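Local atomic coordinates of acRAF (Thiomonas intermedia, PDB entry 4LOW), a protein that acts as a RuBisCO assembly factor in the alpha-carboxysome and resembles pterin-4a-carbinolamine dehydratases, whose activity it may or may not retain. Residues A[33-37]-A[81-85]; A[30-34]-A[53-58]; A[46-50]-A[60-64]. One frame throughout, in Å; residues are numbered along the deposited sequence.

Interaction 1 of 3, residues A[33-37]-A[81-85]; sequences FLDAL and VDALA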
loop_
_atom_site.group_PDB
_atom_site.type_symbol
_atom_site.label_atom_id
_atom_site.label_comp_id
_atom_site.label_asym_id
_atom_site.label_seq_id
_atom_site.Cartn_x
_atom_site.Cartn_y
_atom_site.Cartn_z
ATOM N N PHE A 33 11.239 -1.573 3.112
ATOM C CA PHE A 33 10.435 -0.906 4.146
ATOM C C PHE A 33 9.014 -1.508 4.199
ATOM O O PHE A 33 8.494 -1.784 5.275
ATOM C CB PHE A 33 10.409 0.587 3.848
ATOM C CG PHE A 33 9.510 1.359 4.761
ATOM C CD1 PHE A 33 9.884 1.626 6.078
ATOM C CD2 PHE A 33 8.351 1.918 4.283
ATOM C CE1 PHE A 33 9.105 2.437 6.901
ATOM C CE2 PHE A 33 7.579 2.748 5.106
ATOM C CZ PHE A 33 7.972 3.004 6.410
ATOM N N LEU A 34 8.385 -1.718 3.025
ATOM C CA LEU A 34 7.052 -2.319 3.001
ATOM C C LEU A 34 7.028 -3.722 3.613
ATOM O O LEU A 34 6.103 -4.072 4.370
ATOM C CB LEU A 34 6.430 -2.336 1.599
ATOM C CG LEU A 34 6.077 -0.965 1.044
ATOM C CD1 LEU A 34 5.895 -1.054 -0.464
ATOM C CD2 LEU A 34 4.739 -0.462 1.642
ATOM N N ASP A 35 8.032 -4.549 3.280
ATOM C CA ASP A 35 8.078 -5.880 3.883
ATOM C C ASP A 35 8.295 -5.810 5.402
ATOM O O ASP A 35 7.682 -6.581 6.163
ATOM C CB ASP A 35 9.171 -6.695 3.209
ATOM C CG ASP A 35 8.801 -7.132 1.809
ATOM O OD1 ASP A 35 7.661 -7.607 1.612
ATOM O OD2 ASP A 35 9.701 -7.157 0.943
ATOM N N ALA A 36 9.130 -4.855 5.859
ATOM C CA ALA A 36 9.358 -4.704 7.301
ATOM C C ALA A 36 8.089 -4.174 8.015
ATOM O O ALA A 36 7.746 -4.591 9.133
ATOM C CB ALA A 36 10.533 -3.773 7.565
ATOM N N LEU A 37 7.326 -3.329 7.352
ATOM C CA LEU A 37 6.097 -2.787 7.899
ATOM C C LEU A 37 5.088 -3.911 8.066
ATOM O O LEU A 37 4.382 -3.944 9.110
ATOM C CB LEU A 37 5.625 -1.647 6.961
ATOM C CG LEU A 37 4.306 -0.938 7.261
ATOM C CD1 LEU A 37 4.320 -0.224 8.640
ATOM C CD2 LEU A 37 3.991 0.096 6.206
ATOM N N VAL A 81 7.601 2.432 13.193
ATOM C CA VAL A 81 7.641 2.596 11.730
ATOM C C VAL A 81 8.817 3.514 11.371
ATOM O O VAL A 81 9.611 3.182 10.473
ATOM C CB VAL A 81 6.343 3.175 11.213
ATOM C CG1 VAL A 81 6.462 3.544 9.736
ATOM C CG2 VAL A 81 5.201 2.208 11.412
ATOM N N ASP A 82 9.008 4.638 12.113
ATOM C CA ASP A 82 10.152 5.515 11.856
ATOM C C ASP A 82 11.478 4.748 11.971
ATOM O O ASP A 82 12.383 4.960 11.156
ATOM C CB ASP A 82 10.170 6.670 12.850
ATOM C CG ASP A 82 9.110 7.703 12.616
ATOM O OD1 ASP A 82 8.419 7.621 11.592
ATOM O OD2 ASP A 82 8.960 8.584 13.471
ATOM N N ALA A 83 11.597 3.851 12.967
ATOM C CA ALA A 83 12.834 3.103 13.132
ATOM C C ALA A 83 13.067 2.147 11.967
ATOM O O ALA A 83 14.233 1.903 11.629
ATOM C CB ALA A 83 12.822 2.326 14.443
ATOM N N LEU A 84 11.998 1.614 11.335
ATOM C CA LEU A 84 12.167 0.751 10.168
ATOM C C LEU A 84 12.694 1.557 8.987
ATOM O O LEU A 84 13.383 0.999 8.125
ATOM C CB LEU A 84 10.845 0.104 9.749
ATOM C CG LEU A 84 10.152 -0.811 10.768
ATOM C CD1 LEU A 84 8.810 -1.289 10.223
ATOM C CD2 LEU A 84 11.037 -1.986 11.172
ATOM N N ALA A 85 12.342 2.839 8.904
ATOM C CA ALA A 85 12.799 3.725 7.833
ATOM C C ALA A 85 14.217 4.296 8.088
ATOM O O ALA A 85 14.731 5.021 7.227
ATOM C CB ALA A 85 11.811 4.858 7.648
#
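The ring of Phe-33 turns its edge toward residues 81-85 and meets both backbone and methyl groups there. Val-81 O lies in the ring plane, 3.7 Å from Phe-33 CE1, and Leu-84 C sits near the same plane by CD1. The methyl of Ala-85 comes in obliquely, with CB 3.7 Å from Phe-33 CE1. Beyond the two segments, the rings of Phe-22 and Phe-24 each meet Phe-33 with planes inclined by about 40°. Val-81 O already accepts Ala-85 N and, weakly, Leu-84 N inside its own helix, so the aromatic C-H edge adds one more neighbour to a carbonyl near the helix end.

The ring reaches this place because Phe-33 holds CG anti to its N (chi1 174°), which carries it toward helix 72-84. Val-81 divides its branches between two partners. Its CG1 stands 3.7 Å from Phe-33 CZ, the two side chains crossing at about a right angle, while CG2 touches Leu-37 CD1 at 3.8 Å. Leu-84 answers from the other helix: its CD1 rests 3.6 Å from Ala-36 O and 4.0 Å from Ala-36 CB. The side chains that meet are all apolar, with two carbonyls, Val-81 O and Ala-36 O, against their carbons. Helices 27-44 and 72-84 form the helical layer packed on one face of the antiparallel sheet, the two-layer alpha/beta fold of this dehydratase family.

Interaction 2 of 3, residues A[30-34]-A[53-58]; sequences TRAFL and FGTTYV. With FMT (formic acid), chain J.
Thr-30 meets residues 53-58 with a single torsion setting both its branches: chi1 of -55° places OG1 anti to the carbonyl carbon and CG2 anti to N, sending the hydroxyl to Thr-55 O and the methyl to Val-58. Phe-53 answers with CG between its own N and carbonyl carbon (chi1 67°), a setting that turns one face of the ring to Leu-34. Leu-34 CD1 stands over that face in a CH-pi contact, 3.9 Å from the Phe-53 centroid and 20° off the normal. Thr-30 OG1 is 2.9 Å from Thr-55 O, but its one proton can also go to Ser-26 O, so the donation is unsettled.

Such contacts show how a helix is fastened to a sheet: helix 27-44 packs on the hairpin formed by strands 50-53 and 57-63, whose turn is closed by Gly-54 N bonding to Tyr-57 O. At Phe-53 the sheet runs on into the second subunit. Val-58 CG2 receives Leu-34 CD2 at 3.8 Å; Phe-33 CD2 also meets Val-58 CG2, which lies at the edge of that ring, in its plane.

Putting an alanine in place of Phe-53 would probably leave Leu-34 CD1 without the face it rests on and open a gap beside the bound formic acid. That molecule, probably from the crystallisation liquor, has its O1 at the edge of the Arg-31 guanidinium, in its plane, with NH1 bonding to O1 at 2.9 Å and NH2 to the same O1 at 3.2 Å. Arg-31 NH1 of the second subunit also bonds to it, while Asp-35 forms a salt bridge with Arg-31 NH2.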
loop_
_atom_site.group_PDB
_atom_site.type_symbol
_atom_site.label_atom_id
_atom_site.label_comp_id
_atom_site.label_asym_id
_atom_site.label_seq_id
_atom_site.Cartn_x
_atom_site.Cartn_y
_atom_site.Cartn_z
ATOM N N THR A 30 12.217 0.987 -0.925
ATOM C CA THR A 30 10.777 1.087 -0.622
ATOM C C THR A 30 10.204 -0.292 -0.294
ATOM O O THR A 30 9.457 -0.451 0.666
ATOM C CB THR A 30 10.065 1.613 -1.861
ATOM O OG1 THR A 30 10.676 2.832 -2.247
ATOM C CG2 THR A 30 8.583 1.851 -1.628
ATOM N N ARG A 31 10.617 -1.309 -1.067
ATOM C CA ARG A 31 10.101 -2.664 -0.862
ATOM C C ARG A 31 10.584 -3.250 0.455
ATOM O O ARG A 31 9.817 -3.932 1.138
ATOM C CB ARG A 31 10.490 -3.526 -2.066
ATOM C CG ARG A 31 9.832 -4.875 -2.106
ATOM C CD ARG A 31 8.310 -4.752 -2.160
ATOM N NE ARG A 31 7.681 -5.041 -0.884
ATOM C CZ ARG A 31 6.375 -5.107 -0.684
ATOM N NH1 ARG A 31 5.529 -4.653 -1.611
ATOM N NH2 ARG A 31 5.904 -5.563 0.463
ATOM N N ALA A 32 11.847 -2.989 0.818
ATOM C CA ALA A 32 12.347 -3.496 2.106
ATOM C C ALA A 32 11.543 -2.856 3.222
ATOM O O ALA A 32 11.166 -3.540 4.165
ATOM C CB ALA A 32 13.816 -3.170 2.249
ATOM N N PHE A 33 11.239 -1.573 3.112
ATOM C CA PHE A 33 10.435 -0.906 4.146
ATOM C C PHE A 33 9.014 -1.508 4.199
ATOM O O PHE A 33 8.494 -1.784 5.275
ATOM C CB PHE A 33 10.409 0.587 3.848
ATOM C CG PHE A 33 9.510 1.359 4.761
ATOM C CD1 PHE A 33 9.884 1.626 6.078
ATOM C CD2 PHE A 33 8.351 1.918 4.283
ATOM C CE1 PHE A 33 9.105 2.437 6.901
ATOM C CE2 PHE A 33 7.579 2.748 5.106
ATOM C CZ PHE A 33 7.972 3.004 6.410
ATOM N N LEU A 34 8.385 -1.718 3.025
ATOM C CA LEU A 34 7.052 -2.319 3.001
ATOM C C LEU A 34 7.028 -3.722 3.613
ATOM O O LEU A 34 6.103 -4.072 4.370
ATOM C CB LEU A 34 6.430 -2.336 1.599
ATOM C CG LEU A 34 6.077 -0.965 1.044
ATOM C CD1 LEU A 34 5.895 -1.054 -0.464
ATOM C CD2 LEU A 34 4.739 -0.462 1.642
ATOM N N PHE A 53 1.068 3.417 -1.555
ATOM C CA PHE A 53 2.426 3.480 -2.029
ATOM C C PHE A 53 2.581 3.464 -3.494
ATOM O O PHE A 53 1.719 3.005 -4.237
ATOM C CB PHE A 53 3.225 2.295 -1.402
ATOM C CG PHE A 53 2.815 0.906 -1.852
ATOM C CD1 PHE A 53 1.834 0.201 -1.172
ATOM C CD2 PHE A 53 3.518 0.258 -2.860
ATOM C CE1 PHE A 53 1.495 -1.090 -1.575
ATOM C CE2 PHE A 53 3.213 -1.044 -3.230
ATOM C CZ PHE A 53 2.197 -1.702 -2.601
ATOM N N GLY A 54 3.759 3.900 -3.912
ATOM C CA GLY A 54 4.259 3.813 -5.274
ATOM C C GLY A 54 5.611 3.136 -5.249
ATOM O O GLY A 54 5.934 2.373 -4.331
ATOM N N THR A 55 6.420 3.367 -6.287
ATOM C CA THR A 55 7.741 2.688 -6.305
ATOM C C THR A 55 8.753 3.327 -5.386
ATOM O O THR A 55 9.705 2.660 -4.982
ATOM C CB THR A 55 8.290 2.613 -7.709
ATOM O OG1 THR A 55 8.409 3.932 -8.179
ATOM C CG2 THR A 55 7.407 1.815 -8.617
ATOM N N THR A 56 8.578 4.604 -5.043
ATOM C CA THR A 56 9.593 5.366 -4.286
ATOM C C THR A 56 9.018 6.058 -3.065
ATOM O O THR A 56 9.714 6.849 -2.423
ATOM C CB THR A 56 10.333 6.378 -5.177
ATOM O OG1 THR A 56 9.375 7.299 -5.692
ATOM C CG2 THR A 56 11.100 5.720 -6.304
ATOM N N TYR A 57 7.795 5.708 -2.638
ATOM C CA TYR A 57 7.227 6.380 -1.487
ATOM C C TYR A 57 6.129 5.544 -0.878
ATOM O O TYR A 57 5.505 4.707 -1.578
ATOM C CB TYR A 57 6.673 7.803 -1.850
ATOM C CG TYR A 57 5.723 7.799 -3.009
ATOM C CD1 TYR A 57 4.382 7.464 -2.831
ATOM C CD2 TYR A 57 6.172 8.029 -4.310
ATOM C CE1 TYR A 57 3.509 7.386 -3.908
ATOM C CE2 TYR A 57 5.300 7.941 -5.400
ATOM C CZ TYR A 57 3.974 7.609 -5.183
ATOM O OH TYR A 57 3.144 7.559 -6.281
ATOM N N VAL A 58 5.867 5.790 0.398
ATOM C CA VAL A 58 4.835 5.076 1.140
ATOM C C VAL A 58 4.174 6.075 2.069
ATOM O O VAL A 58 4.861 6.737 2.864
ATOM C CB VAL A 58 5.455 3.930 1.990
ATOM C CG1 VAL A 58 4.355 3.208 2.779
ATOM C CG2 VAL A 58 6.243 2.948 1.135
HETATM C C FMT J . 2.673 -4.045 0.322
HETATM O O1 FMT J . 2.871 -4.949 -0.485
HETATM O O2 FMT J . 3.110 -4.209 1.545
#

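Interaction 3 of 3, residues A[46-50]-A[60-64]; sequences QHPQN and ITLDA
Backbone bonds join Asn-50 to Thr-61, and they show how a strand may begin out of step with its neighbour. Thr-61 N donates to Asn-50 O at 3.0 Å, fairly straight at 163°. In return Thr-61 O faces two donors, both weak: Gln-49 N at 2.9 Å, poorly aligned at 122°, and Asn-50 N at 3.4 Å. Two residues set against one make a classic beta bulge.

Water extends the pairing on both sides of it. One molecule donates to His-47 O and accepts from Asp-63 N, at 3.2 and 3.0 Å from those atoms respectively. A second lies by Thr-61 OG1 and Asn-50 OD1, while Asn-50 ND2 bonds to Tyr-57 OH and Asn-52 OD1 of the second subunit.

Apolar packing is carried by Pro-48. Its ring runs alongside the Leu-62 side chain, with Pro-48 CB 3.8 Å from Leu-62 CD2; Ile-60 CG2 touches Pro-48 CB at 4.0 Å. A contact of another kind sets the aliphatic Gln-49 CB 3.8 Å from the carboxylate carbon Asp-63 CG, which chi1 of 54° holds between the aspartate's own N and carbonyl carbon, beside Gln-49.

Around this junction, Ser-41 of helix 27-44 borders His-47 and Pro-48, Phe-77 and Ala-78 of helix 72-84 touch Leu-62, and strand 17-23 flanks strand 57-63 through backbone bonds from Ile-60 and Leu-62.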
loop_
_atom_site.group_PDB
_atom_site.type_symbol
_atom_site.label_atom_id
_atom_site.label_comp_id
_atom_site.label_asym_id
_atom_site.label_seq_id
_atom_site.Cartn_x
_atom_site.Cartn_y
_atom_site.Cartn_z
ATOM N N GLN A 46 -1.208 -4.666 15.265
ATOM C CA GLN A 46 -1.698 -3.320 14.976
ATOM C C GLN A 46 -1.505 -3.099 13.502
ATOM O O GLN A 46 -0.427 -3.342 12.969
ATOM C CB GLN A 46 -0.942 -2.227 15.767
ATOM C CG GLN A 46 -1.196 -2.223 17.274
ATOM C CD GLN A 46 -0.247 -1.267 17.960
ATOM O OE1 GLN A 46 0.864 -1.635 18.350
ATOM N NE2 GLN A 46 -0.618 0.004 18.023
ATOM N N HIS A 47 -2.553 -2.640 12.857
ATOM C CA HIS A 47 -2.549 -2.425 11.423
ATOM C C HIS A 47 -2.919 -0.991 11.106
ATOM O O HIS A 47 -3.995 -0.533 11.510
ATOM C CB HIS A 47 -3.544 -3.393 10.749
ATOM C CG HIS A 47 -3.154 -4.827 10.907
ATOM N ND1 HIS A 47 -3.620 -5.595 11.956
ATOM C CD2 HIS A 47 -2.309 -5.572 10.160
ATOM C CE1 HIS A 47 -3.047 -6.781 11.814
ATOM N NE2 HIS A 47 -2.256 -6.816 10.743
ATOM N N PRO A 48 -2.119 -0.282 10.288
ATOM C CA PRO A 48 -2.541 1.051 9.848
ATOM C C PRO A 48 -3.944 1.034 9.229
ATOM O O PRO A 48 -4.359 0.027 8.622
ATOM C CB PRO A 48 -1.491 1.402 8.783
ATOM C CG PRO A 48 -0.228 0.684 9.264
ATOM C CD PRO A 48 -0.810 -0.650 9.728
ATOM N N GLN A 49 -4.626 2.170 9.311
ATOM C CA GLN A 49 -5.904 2.367 8.636
ATOM C C GLN A 49 -5.679 2.175 7.119
ATOM O O GLN A 49 -6.476 1.515 6.439
ATOM C CB GLN A 49 -6.439 3.768 8.931
ATOM C CG GLN A 49 -7.746 4.098 8.203
ATOM C CD GLN A 49 -8.183 5.501 8.451
ATOM O OE1 GLN A 49 -7.924 6.085 9.508
ATOM N NE2 GLN A 49 -8.909 6.046 7.494
ATOM N N ASN A 50 -4.568 2.723 6.600
ATOM C CA ASN A 50 -4.300 2.584 5.186
ATOM C C ASN A 50 -2.835 2.798 4.911
ATOM O O ASN A 50 -2.191 3.605 5.588
ATOM C CB ASN A 50 -5.077 3.658 4.400
ATOM C CG ASN A 50 -4.921 3.559 2.903
ATOM O OD1 ASN A 50 -4.025 4.214 2.352
ATOM N ND2 ASN A 50 -5.716 2.760 2.222
ATOM N N ILE A 60 1.448 6.499 5.107
ATOM C CA ILE A 60 0.794 5.681 6.115
ATOM C C ILE A 60 -0.160 6.505 6.946
ATOM O O ILE A 60 0.165 7.610 7.381
ATOM C CB ILE A 60 1.885 5.080 7.015
ATOM C CG1 ILE A 60 2.877 4.271 6.159
ATOM C CG2 ILE A 60 1.252 4.206 8.130
ATOM C CD1 ILE A 60 4.068 3.775 6.898
ATOM N N THR A 61 -1.354 5.949 7.193
ATOM C CA THR A 61 -2.367 6.587 8.009
ATOM C C THR A 61 -2.687 5.694 9.181
ATOM O O THR A 61 -3.027 4.526 8.970
ATOM C CB THR A 61 -3.642 6.802 7.176
ATOM O OG1 THR A 61 -3.293 7.570 6.038
ATOM C CG2 THR A 61 -4.707 7.542 7.952
ATOM N N LEU A 62 -2.601 6.222 10.414
ATOM C CA LEU A 62 -2.905 5.439 11.603
ATOM C C LEU A 62 -4.146 6.032 12.223
ATOM O O LEU A 62 -4.247 7.251 12.353
ATOM C CB LEU A 62 -1.759 5.529 12.631
ATOM C CG LEU A 62 -0.382 5.187 12.115
ATOM C CD1 LEU A 62 0.694 5.376 13.198
ATOM C CD2 LEU A 62 -0.305 3.781 11.504
ATOM N N ASP A 63 -5.087 5.175 12.638
ATOM C CA ASP A 63 -6.320 5.666 13.239
ATOM C C ASP A 63 -6.305 5.457 14.707
ATOM O O ASP A 63 -5.515 4.653 15.202
ATOM C CB ASP A 63 -7.574 5.043 12.585
ATOM C CG ASP A 63 -7.670 3.534 12.522
ATOM O OD1 ASP A 63 -6.648 2.862 12.750
ATOM O OD2 ASP A 63 -8.752 3.025 12.140
ATOM N N ALA A 64 -7.186 6.206 15.408
ATOM C CA ALA A 64 -7.368 6.164 16.840
ATOM C C ALA A 64 -8.003 4.827 17.209
ATOM O O ALA A 64 -8.979 4.410 16.571
ATOM C CB ALA A 64 -8.261 7.319 17.274
HETATM O O HOH W 1 -3.834 2.413 12.742
HETATM O O HOH W 2 -2.309 6.097 3.775
#

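The three contacts overlap in helix 27-44 and strand 57-63, and side chains of interactions 1 and 3 meet at Ile-60 CD1. That atom, from interaction 3, lies 3.7 Å from Val-81 CG1 and 3.7 Å from Leu-37 CD2, both of interaction 1, and 4.0 Å from Phe-33 CZ, which serves interactions 1 and 2. Interactions 1 and 2 both use helix 27-44, and their centres are about 9 Å apart; the centre of interaction 3 lies about 14 Å from that of the first and 16 Å from that of the second. Interactions 2 and 3 share strand 57-63 and touch the second subunit, whereas interaction 1 does not. The nickel ion nearest Ala-85 is about 13 Å from its side chain.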